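Local structure of reticulocyte binding protein (Streptococcus agalactiae COH1, 3FAW) at residues N480-Q492 against A502-F516. The protein is a cell-wall-anchored pullulanase, which probably hydrolyses alpha-1,6-glucosidic links in pullulan and related branched alpha-glucans. Sequence-based numbering, arbitrary orientation. Where two conformers were deposited one is given.
With CA (calcium ion), chain E.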
ATOM      1  N   ASN A 480      -3.974 -16.921 -10.016  1.00 13.83           N
ATOM      2  CA  ASN A 480      -4.405 -16.804  -8.618  1.00 13.28           C
ATOM      3  C   ASN A 480      -4.154 -15.419  -7.996  1.00 12.57           C
ATOM      4  O   ASN A 480      -4.362 -15.225  -6.794  1.00 13.56           O
ATOM      5  CB  ASN A 480      -3.723 -17.883  -7.768  1.00 13.94           C
ATOM      6  CG  ASN A 480      -4.206 -19.292  -8.096  1.00 17.56           C
ATOM      7  OD1 ASN A 480      -3.442 -20.255  -8.012  1.00 21.00           O
ATOM      8  ND2 ASN A 480      -5.474 -19.419  -8.464  1.00 15.63           N
ATOM      9  N   MET A 481      -3.724 -14.463  -8.815  1.00 12.31           N
ATOM     10  CA  MET A 481      -3.429 -13.097  -8.363  1.00 11.55           C
ATOM     11  C   MET A 481      -4.585 -12.485  -7.573  1.00 12.79           C
ATOM     12  O   MET A 481      -5.753 -12.600  -7.963  1.00 12.15           O
ATOM     13  CB  MET A 481      -3.111 -12.223  -9.584  1.00 11.26           C
ATOM     14  CG  MET A 481      -2.953 -10.727  -9.327  1.00 11.74           C
ATOM     15  SD  MET A 481      -1.513 -10.302  -8.336  1.00 13.39           S
ATOM     16  CE  MET A 481      -0.211 -11.222  -9.159  1.00 16.13           C
ATOM     17  N   ILE A 482      -4.261 -11.842  -6.455  1.00 13.57           N
ATOM     18  CA  ILE A 482      -5.238 -11.011  -5.752  1.00 13.51           C
ATOM     19  C   ILE A 482      -4.674  -9.619  -5.516  1.00 11.56           C
ATOM     20  O   ILE A 482      -3.473  -9.450  -5.321  1.00 11.08           O
ATOM     21  CB  ILE A 482      -5.728 -11.647  -4.425  1.00 12.84           C
ATOM     22  CG1 ILE A 482      -4.589 -11.807  -3.413  1.00 14.83           C
ATOM     23  CG2 ILE A 482      -6.392 -12.995  -4.703  1.00 15.03           C
ATOM     24  CD1 ILE A 482      -5.084 -12.207  -2.021  1.00 16.60           C
ATOM     25  N   MET A 483      -5.542  -8.618  -5.545  1.00 11.62           N
ATOM     26  CA  MET A 483      -5.115  -7.246  -5.270  1.00 11.42           C
ATOM     27  C   MET A 483      -6.067  -6.568  -4.303  1.00 10.82           C
ATOM     28  O   MET A 483      -7.278  -6.810  -4.327  1.00 10.17           O
ATOM     29  CB  MET A 483      -5.013  -6.439  -6.569  1.00 12.18           C
ATOM     30  CG  MET A 483      -3.787  -6.769  -7.408  1.00 11.32           C
ATOM     31  SD  MET A 483      -3.734  -5.876  -8.975  1.00 14.39           S
ATOM     32  CE  MET A 483      -2.097  -6.327  -9.557  1.00 14.12           C
ATOM     33  N   ILE A 484      -5.503  -5.723  -3.448  1.00 10.34           N
ATOM     34  CA  ILE A 484      -6.280  -4.895  -2.537  1.00 11.35           C
ATOM     35  C   ILE A 484      -5.662  -3.494  -2.475  1.00 11.60           C
ATOM     36  O   ILE A 484      -4.559  -3.272  -2.973  1.00 11.54           O
ATOM     37  CB  ILE A 484      -6.351  -5.517  -1.121  1.00 11.43           C
ATOM     38  CG1 ILE A 484      -4.972  -5.510  -0.453  1.00 12.87           C
ATOM     39  CG2 ILE A 484      -6.880  -6.947  -1.186  1.00 10.94           C
ATOM     40  CD1 ILE A 484      -4.976  -6.009   0.971  1.00 12.76           C
ATOM     41  N   GLY A 485      -6.371  -2.549  -1.871  1.00 11.93           N
ATOM     42  CA  GLY A 485      -5.818  -1.210  -1.690  1.00 12.03           C
ATOM     43  C   GLY A 485      -6.668  -0.289  -0.850  1.00 12.18           C
ATOM     44  O   GLY A 485      -7.845  -0.552  -0.615  1.00 11.11           O
ATOM     45  N   GLU A 486      -6.058   0.801  -0.395  1.00 13.45           N
ATOM     46  CA  GLU A 486      -6.791   1.864   0.275  1.00 14.60           C
ATOM     47  C   GLU A 486      -7.627   2.623  -0.746  1.00 14.68           C
ATOM     48  O   GLU A 486      -7.091   3.402  -1.532  1.00 15.85           O
ATOM     49  CB  GLU A 486      -5.838   2.839   0.952  1.00 16.12           C
ATOM     50  CG  GLU A 486      -5.069   2.266   2.118  1.00 14.77           C
ATOM     51  CD  GLU A 486      -4.124   3.283   2.715  1.00 15.84           C
ATOM     52  OE1 GLU A 486      -3.343   3.899   1.945  1.00 12.65           O
ATOM     53  OE2 GLU A 486      -4.169   3.470   3.950  1.00 12.94           O
ATOM     54  N   GLY A 487      -8.938   2.401  -0.721  1.00 13.58           N
ATOM     55  CA  GLY A 487      -9.854   3.074  -1.630  1.00 13.13           C
ATOM     56  C   GLY A 487     -10.462   4.344  -1.065  1.00 12.15           C
ATOM     57  O   GLY A 487     -11.646   4.608  -1.276  1.00 12.75           O
ATOM     58  N   TRP A 488      -9.664   5.143  -0.356  1.00 12.26           N
ATOM     59  CA  TRP A 488     -10.162   6.401   0.202  1.00 12.54           C
ATOM     60  C   TRP A 488     -10.454   7.364  -0.947  1.00 11.78           C
ATOM     61  O   TRP A 488      -9.774   7.341  -1.970  1.00 10.98           O
ATOM     62  CB  TRP A 488      -9.170   7.042   1.186  1.00 12.77           C
ATOM     63  CG  TRP A 488      -8.528   6.103   2.181  1.00 12.91           C
ATOM     64  CD1 TRP A 488      -7.211   6.084   2.542  1.00 12.50           C
ATOM     65  CD2 TRP A 488      -9.161   5.051   2.929  1.00 13.38           C
ATOM     66  NE1 TRP A 488      -6.985   5.101   3.467  1.00 13.22           N
ATOM     67  CE2 TRP A 488      -8.160   4.447   3.724  1.00 12.08           C
ATOM     68  CE3 TRP A 488     -10.472   4.564   3.009  1.00 12.12           C
ATOM     69  CZ2 TRP A 488      -8.428   3.383   4.590  1.00 12.02           C
ATOM     70  CZ3 TRP A 488     -10.737   3.500   3.869  1.00 13.38           C
ATOM     71  CH2 TRP A 488      -9.717   2.921   4.645  1.00 13.48           C
ATOM     72  N   ARG A 489     -11.474   8.200  -0.779  1.00 13.00           N
ATOM     73  CA  ARG A 489     -11.852   9.177  -1.805  1.00 12.39           C
ATOM     74  C   ARG A 489     -10.909  10.374  -1.784  1.00 12.52           C
ATOM     75  O   ARG A 489     -11.205  11.412  -1.185  1.00 13.59           O
ATOM     76  CB  ARG A 489     -13.302   9.619  -1.608  1.00 12.90           C
ATOM     77  CG  ARG A 489     -14.290   8.482  -1.762  1.00 12.35           C
ATOM     78  CD  ARG A 489     -15.695   8.880  -1.357  1.00 14.27           C
ATOM     79  NE  ARG A 489     -16.579   7.716  -1.372  1.00 14.32           N
ATOM     80  CZ  ARG A 489     -16.728   6.851  -0.370  1.00 16.88           C
ATOM     81  NH1 ARG A 489     -16.074   6.996   0.780  1.00 21.30           N
ATOM     82  NH2 ARG A 489     -17.557   5.827  -0.514  1.00 16.91           N
ATOM     83  N   THR A 490      -9.771  10.217  -2.452  1.00 12.68           N
ATOM     84  CA  THR A 490      -8.688  11.204  -2.414  1.00 12.71           C
ATOM     85  C   THR A 490      -8.292  11.767  -3.794  1.00 13.37           C
ATOM     86  O   THR A 490      -7.378  12.586  -3.881  1.00 14.74           O
ATOM     87  CB  THR A 490      -7.432  10.576  -1.768  1.00 12.50           C
ATOM     88  OG1 THR A 490      -7.027   9.433  -2.526  1.00 12.94           O
ATOM     89  CG2 THR A 490      -7.718  10.138  -0.336  1.00 10.37           C
ATOM     90  N   PHE A 491      -8.973  11.351  -4.861  1.00 13.46           N
ATOM     91  CA  PHE A 491      -8.512  11.639  -6.231  1.00 14.22           C
ATOM     92  C   PHE A 491      -8.302  13.132  -6.508  1.00 13.66           C
ATOM     93  O   PHE A 491      -9.140  13.966  -6.158  1.00 13.81           O
ATOM     94  CB  PHE A 491      -9.483  11.068  -7.271  1.00 13.99           C
ATOM     95  CG  PHE A 491      -8.999  11.205  -8.695  1.00 13.58           C
ATOM     96  CD1 PHE A 491      -8.084  10.301  -9.219  1.00 11.22           C
ATOM     97  CD2 PHE A 491      -9.455  12.241  -9.505  1.00 13.80           C
ATOM     98  CE1 PHE A 491      -7.628  10.425 -10.529  1.00 11.47           C
ATOM     99  CE2 PHE A 491      -9.006  12.372 -10.816  1.00 12.60           C
ATOM    100  CZ  PHE A 491      -8.093  11.458 -11.328  1.00 14.36           C
ATOM    101  N   GLN A 492      -7.177  13.454  -7.143  1.00 13.38           N
ATOM    102  CA  GLN A 492      -6.918  14.813  -7.624  1.00 13.72           C
ATOM    103  C   GLN A 492      -6.840  14.840  -9.143  1.00 12.99           C
ATOM    104  O   GLN A 492      -7.583  15.576  -9.789  1.00 15.23           O
ATOM    105  CB  GLN A 492      -5.632  15.369  -7.002  1.00 14.28           C
ATOM    106  CG  GLN A 492      -5.714  15.540  -5.490  1.00 14.58           C
ATOM    107  CD  GLN A 492      -6.855  16.448  -5.068  1.00 18.89           C
ATOM    108  OE1 GLN A 492      -7.715  16.059  -4.277  1.00 25.94           O
ATOM    109  NE2 GLN A 492      -6.876  17.659  -5.608  1.00 15.70           N
ATOM    110  N   ALA A 502     -10.000   4.858  -8.718  1.00 11.06           N
ATOM    111  CA  ALA A 502      -9.947   3.500  -8.183  1.00 11.53           C
ATOM    112  C   ALA A 502     -10.127   3.511  -6.658  1.00 11.88           C
ATOM    113  O   ALA A 502      -9.208   3.186  -5.900  1.00 11.37           O
ATOM    114  CB  ALA A 502      -8.620   2.853  -8.559  1.00 10.94           C
ATOM    115  N   ASP A 503     -11.325   3.888  -6.221  1.00 12.87           N
ATOM    116  CA  ASP A 503     -11.623   4.048  -4.800  1.00 11.68           C
ATOM    117  C   ASP A 503     -12.815   3.165  -4.410  1.00 12.22           C
ATOM    118  O   ASP A 503     -13.150   2.226  -5.131  1.00 13.40           O
ATOM    119  CB  ASP A 503     -11.841   5.539  -4.479  1.00 10.77           C
ATOM    120  CG  ASP A 503     -13.065   6.131  -5.168  1.00 12.20           C
ATOM    121  OD1 ASP A 503     -13.954   5.374  -5.615  1.00 10.26           O
ATOM    122  OD2 ASP A 503     -13.139   7.376  -5.247  1.00 11.02           O
ATOM    123  N   GLN A 504     -13.446   3.457  -3.276  1.00 13.10           N
ATOM    124  CA  GLN A 504     -14.541   2.626  -2.749  1.00 13.69           C
ATOM    125  C   GLN A 504     -15.797   2.608  -3.623  1.00 12.43           C
ATOM    126  O   GLN A 504     -16.528   1.616  -3.637  1.00 12.82           O
ATOM    127  CB  GLN A 504     -14.901   3.066  -1.319  1.00 14.54           C
ATOM    128  CG  GLN A 504     -13.992   2.479  -0.241  1.00 13.39           C
ATOM    129  CD  GLN A 504     -14.269   3.042   1.145  1.00 15.66           C
ATOM    130  OE1 GLN A 504     -14.838   4.125   1.293  1.00 17.15           O
ATOM    131  NE2 GLN A 504     -13.857   2.304   2.171  1.00 21.20           N
ATOM    132  N   ASP A 505     -16.041   3.693  -4.356  1.00 13.25           N
ATOM    133  CA  ASP A 505     -17.190   3.771  -5.274  1.00 12.85           C
ATOM    134  C   ASP A 505     -16.985   2.989  -6.573  1.00 12.31           C
ATOM    135  O   ASP A 505     -17.937   2.747  -7.309  1.00 12.81           O
ATOM    136  CB  ASP A 505     -17.516   5.231  -5.587  1.00 13.20           C
ATOM    137  CG  ASP A 505     -17.927   6.006  -4.351  1.00 15.24           C
ATOM    138  OD1 ASP A 505     -18.602   5.412  -3.481  1.00 16.90           O
ATOM    139  OD2 ASP A 505     -17.575   7.197  -4.248  1.00 17.14           O
ATOM    140  N   TRP A 506     -15.742   2.599  -6.841  1.00 12.32           N
ATOM    141  CA  TRP A 506     -15.393   1.728  -7.968  1.00 12.37           C
ATOM    142  C   TRP A 506     -15.848   0.278  -7.753  1.00 11.24           C
ATOM    143  O   TRP A 506     -15.997  -0.479  -8.715  1.00 10.69           O
ATOM    144  CB  TRP A 506     -13.873   1.785  -8.179  1.00 12.06           C
ATOM    145  CG  TRP A 506     -13.311   0.930  -9.274  1.00 13.73           C
ATOM    146  CD1 TRP A 506     -13.865   0.670 -10.497  1.00 15.68           C
ATOM    147  CD2 TRP A 506     -12.045   0.264  -9.261  1.00 16.60           C
ATOM    148  NE1 TRP A 506     -13.034  -0.144 -11.230  1.00 14.45           N
ATOM    149  CE2 TRP A 506     -11.906  -0.401 -10.495  1.00 16.12           C
ATOM    150  CE3 TRP A 506     -11.019   0.151  -8.314  1.00 15.75           C
ATOM    151  CZ2 TRP A 506     -10.784  -1.167 -10.808  1.00 16.67           C
ATOM    152  CZ3 TRP A 506      -9.906  -0.606  -8.629  1.00 15.05           C
ATOM    153  CH2 TRP A 506      -9.798  -1.256  -9.865  1.00 13.33           C
ATOM    154  N   MET A 507     -16.084  -0.100  -6.498  1.00 10.80           N
ATOM    155  CA  MET A 507     -16.413  -1.488  -6.157  1.00 10.85           C
ATOM    156  C   MET A 507     -17.729  -1.974  -6.774  1.00 11.97           C
ATOM    157  O   MET A 507     -17.862  -3.156  -7.069  1.00  9.62           O
ATOM    158  CB  MET A 507     -16.436  -1.686  -4.633  1.00 11.09           C
ATOM    159  CG  MET A 507     -15.081  -1.525  -3.936  1.00 11.92           C
ATOM    160  SD  MET A 507     -13.764  -2.618  -4.528  1.00 10.94           S
ATOM    161  CE  MET A 507     -13.093  -1.593  -5.838  1.00 11.00           C
ATOM    162  N   LYS A 508     -18.683  -1.070  -6.999  1.00 13.19           N
ATOM    163  CA  LYS A 508     -19.950  -1.443  -7.642  1.00 14.14           C
ATOM    164  C   LYS A 508     -19.853  -1.711  -9.155  1.00 14.39           C
ATOM    165  O   LYS A 508     -20.829  -2.179  -9.742  1.00 14.33           O
ATOM    166  CB  LYS A 508     -21.028  -0.379  -7.384  1.00 14.69           C
ATOM    167  CG  LYS A 508     -20.838   0.924  -8.149  1.00 14.25           C
ATOM    168  CD  LYS A 508     -21.844   1.976  -7.710  1.00 16.34           C
ATOM    169  CE  LYS A 508     -21.580   3.316  -8.389  1.00 20.42           C
ATOM    170  NZ  LYS A 508     -21.637   3.225  -9.879  1.00 25.75           N
ATOM    171  N   SER A 509     -18.700  -1.416  -9.772  1.00 14.32           N
ATOM    172  CA  SER A 509     -18.504  -1.568 -11.221  0.50 15.15           C
ATOM    173  C   SER A 509     -17.305  -2.458 -11.572  1.00 14.81           C
ATOM    174  O   SER A 509     -16.853  -2.471 -12.721  1.00 15.21           O
ATOM    175  CB  SER A 509     -18.307  -0.192 -11.867  0.50 15.32           C
ATOM    176  OG  SER A 509     -19.382   0.679 -11.573  0.50 19.44           O
ATOM    177  N   THR A 510     -16.783  -3.193 -10.590  1.00 14.24           N
ATOM    178  CA  THR A 510     -15.658  -4.103 -10.817  1.00 14.01           C
ATOM    179  C   THR A 510     -15.645  -5.201  -9.757  1.00 14.32           C
ATOM    180  O   THR A 510     -16.068  -4.974  -8.625  1.00 15.08           O
ATOM    181  CB  THR A 510     -14.292  -3.351 -10.801  1.00 14.41           C
ATOM    182  OG1 THR A 510     -13.230  -4.243 -11.178  1.00 13.07           O
ATOM    183  CG2 THR A 510     -14.006  -2.789  -9.425  1.00 11.03           C
ATOM    184  N   ASP A 511     -15.186  -6.391 -10.140  1.00 15.22           N
ATOM    185  CA  ASP A 511     -14.891  -7.466  -9.188  1.00 16.75           C
ATOM    186  C   ASP A 511     -13.431  -7.903  -9.367  1.00 16.73           C
ATOM    187  O   ASP A 511     -13.148  -9.074  -9.633  1.00 17.67           O
ATOM    188  CB  ASP A 511     -15.826  -8.672  -9.384  1.00 17.89           C
ATOM    189  CG  ASP A 511     -17.261  -8.411  -8.925  1.00 19.15           C
ATOM    190  OD1 ASP A 511     -17.530  -7.416  -8.216  1.00 20.53           O
ATOM    191  OD2 ASP A 511     -18.136  -9.236  -9.270  1.00 19.18           O
ATOM    192  N   THR A 512     -12.514  -6.950  -9.223  1.00 16.31           N
ATOM    193  CA  THR A 512     -11.081  -7.200  -9.395  1.00 15.85           C
ATOM    194  C   THR A 512     -10.320  -6.929  -8.094  1.00 16.30           C
ATOM    195  O   THR A 512      -9.871  -7.858  -7.425  1.00 17.89           O
ATOM    196  CB  THR A 512     -10.502  -6.333 -10.535  1.00 16.02           C
ATOM    197  OG1 THR A 512     -10.758  -4.946 -10.276  1.00 12.37           O
ATOM    198  CG2 THR A 512     -11.131  -6.717 -11.871  1.00 16.25           C
ATOM    199  N   VAL A 513     -10.201  -5.656  -7.728  1.00 15.97           N
ATOM    200  CA  VAL A 513      -9.441  -5.251  -6.548  1.00 15.79           C
ATOM    201  C   VAL A 513     -10.389  -4.950  -5.385  1.00 15.94           C
ATOM    202  O   VAL A 513     -11.403  -4.275  -5.572  1.00 16.26           O
ATOM    203  CB  VAL A 513      -8.585  -4.004  -6.853  1.00 16.77           C
ATOM    204  CG1 VAL A 513      -7.794  -3.586  -5.632  1.00 14.72           C
ATOM    205  CG2 VAL A 513      -7.653  -4.273  -8.035  1.00 15.15           C
ATOM    206  N   GLY A 514     -10.059  -5.463  -4.197  1.00 14.68           N
ATOM    207  CA  GLY A 514     -10.834  -5.202  -2.972  1.00 14.32           C
ATOM    208  C   GLY A 514     -10.296  -4.014  -2.186  1.00 13.10           C
ATOM    209  O   GLY A 514      -9.111  -3.704  -2.257  1.00 13.59           O
ATOM    210  N   VAL A 515     -11.166  -3.338  -1.438  1.00 12.12           N
ATOM    211  CA  VAL A 515     -10.756  -2.163  -0.662  1.00 10.74           C
ATOM    212  C   VAL A 515     -11.003  -2.340   0.835  1.00 11.71           C
ATOM    213  O   VAL A 515     -11.931  -3.043   1.251  1.00 10.36           O
ATOM    214  CB  VAL A 515     -11.474  -0.874  -1.128  1.00 11.36           C
ATOM    215  CG1 VAL A 515     -11.136  -0.570  -2.590  1.00  7.47           C
ATOM    216  CG2 VAL A 515     -12.980  -0.987  -0.909  1.00  7.42           C
ATOM    217  N   PHE A 516     -10.170  -1.680   1.635  1.00 12.20           N
ATOM    218  CA  PHE A 516     -10.307  -1.698   3.090  1.00 12.71           C
ATOM    219  C   PHE A 516     -11.642  -1.113   3.530  1.00 11.92           C
ATOM    220  O   PHE A 516     -12.071  -0.081   3.019  1.00 13.38           O
ATOM    221  CB  PHE A 516      -9.151  -0.941   3.754  1.00 12.27           C
ATOM    222  CG  PHE A 516      -7.868  -1.712   3.766  1.00 12.90           C
ATOM    223  CD1 PHE A 516      -7.593  -2.604   4.794  1.00 11.45           C
ATOM    224  CD2 PHE A 516      -6.948  -1.577   2.733  1.00 14.34           C
ATOM    225  CE1 PHE A 516      -6.413  -3.332   4.806  1.00 11.26           C
ATOM    226  CE2 PHE A 516      -5.768  -2.305   2.733  1.00 12.45           C
ATOM    227  CZ  PHE A 516      -5.501  -3.184   3.771  1.00 15.02           C
TER
HETATM  228 CA    CA E   4     -17.868  -5.370  -7.147  1.00 14.31          CA
HETATM  229  O   HOH W   1      -8.382  -9.525  -6.181  1.00  7.13           O
HETATM  230  O   HOH W   2     -10.473   1.599   1.448  1.00  7.54           O
HETATM  231  O   HOH W   3     -10.711   8.965  -5.090  1.00  7.84           O
HETATM  232  O   HOH W   4     -18.890  -5.094  -9.309  1.00 17.07           O
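I484 and G485 pair in parallel with G514 and V515, the axes of strands 482-485 and 513-516 diverging by 32°. G514 N donates to M483 O (3.1 Å), and G485 N to G514 O (3.0 Å); the next bond, F516 N to G485 O, is weak. Past the strand end the backbones meet again where Q504 N binds G487 O (2.9 Å). Water 2 bridges G487 N and F516 O.

The side chains of I484 and F516 meet through I484 CD1, 4.0 Å from F516 CZ, while on the opposite face of the sheet from I484, M483 CB packs on V513 CG2. Q504, extended beyond CG (chi2 174°), runs past G487 O and places its NE2 3.1 Å from F516 O, nearly in line with that carbonyl; D518 OD1 takes a second bond from NE2. W488 CZ3 lies near Q504 NE2, ring and amide planes 83° apart, and its CH2 reaches F516 CB. R489 grips D505 side-on: NE reaches OD2 (3.1 Å) and NH2 reaches OD1 (3.2 Å), both oxygens near the guanidinium plane but approached from above the carboxylate. D503 OD1 accepts from D505 N, an Asx turn that ties down the chain beside D505.

M507 O, T510 O and D511 OD1, with D561 and D565, bind a calcium ion in the loop before strand 513-516. These strands are the fifth and sixth of the TIM barrel, characteristic of alpha-amylase-family catalytic domains; strand 453-456 pairs with the other edge of 482-485, M483 also touches helix 464-477, and F516 meets Y569 edge-to-face.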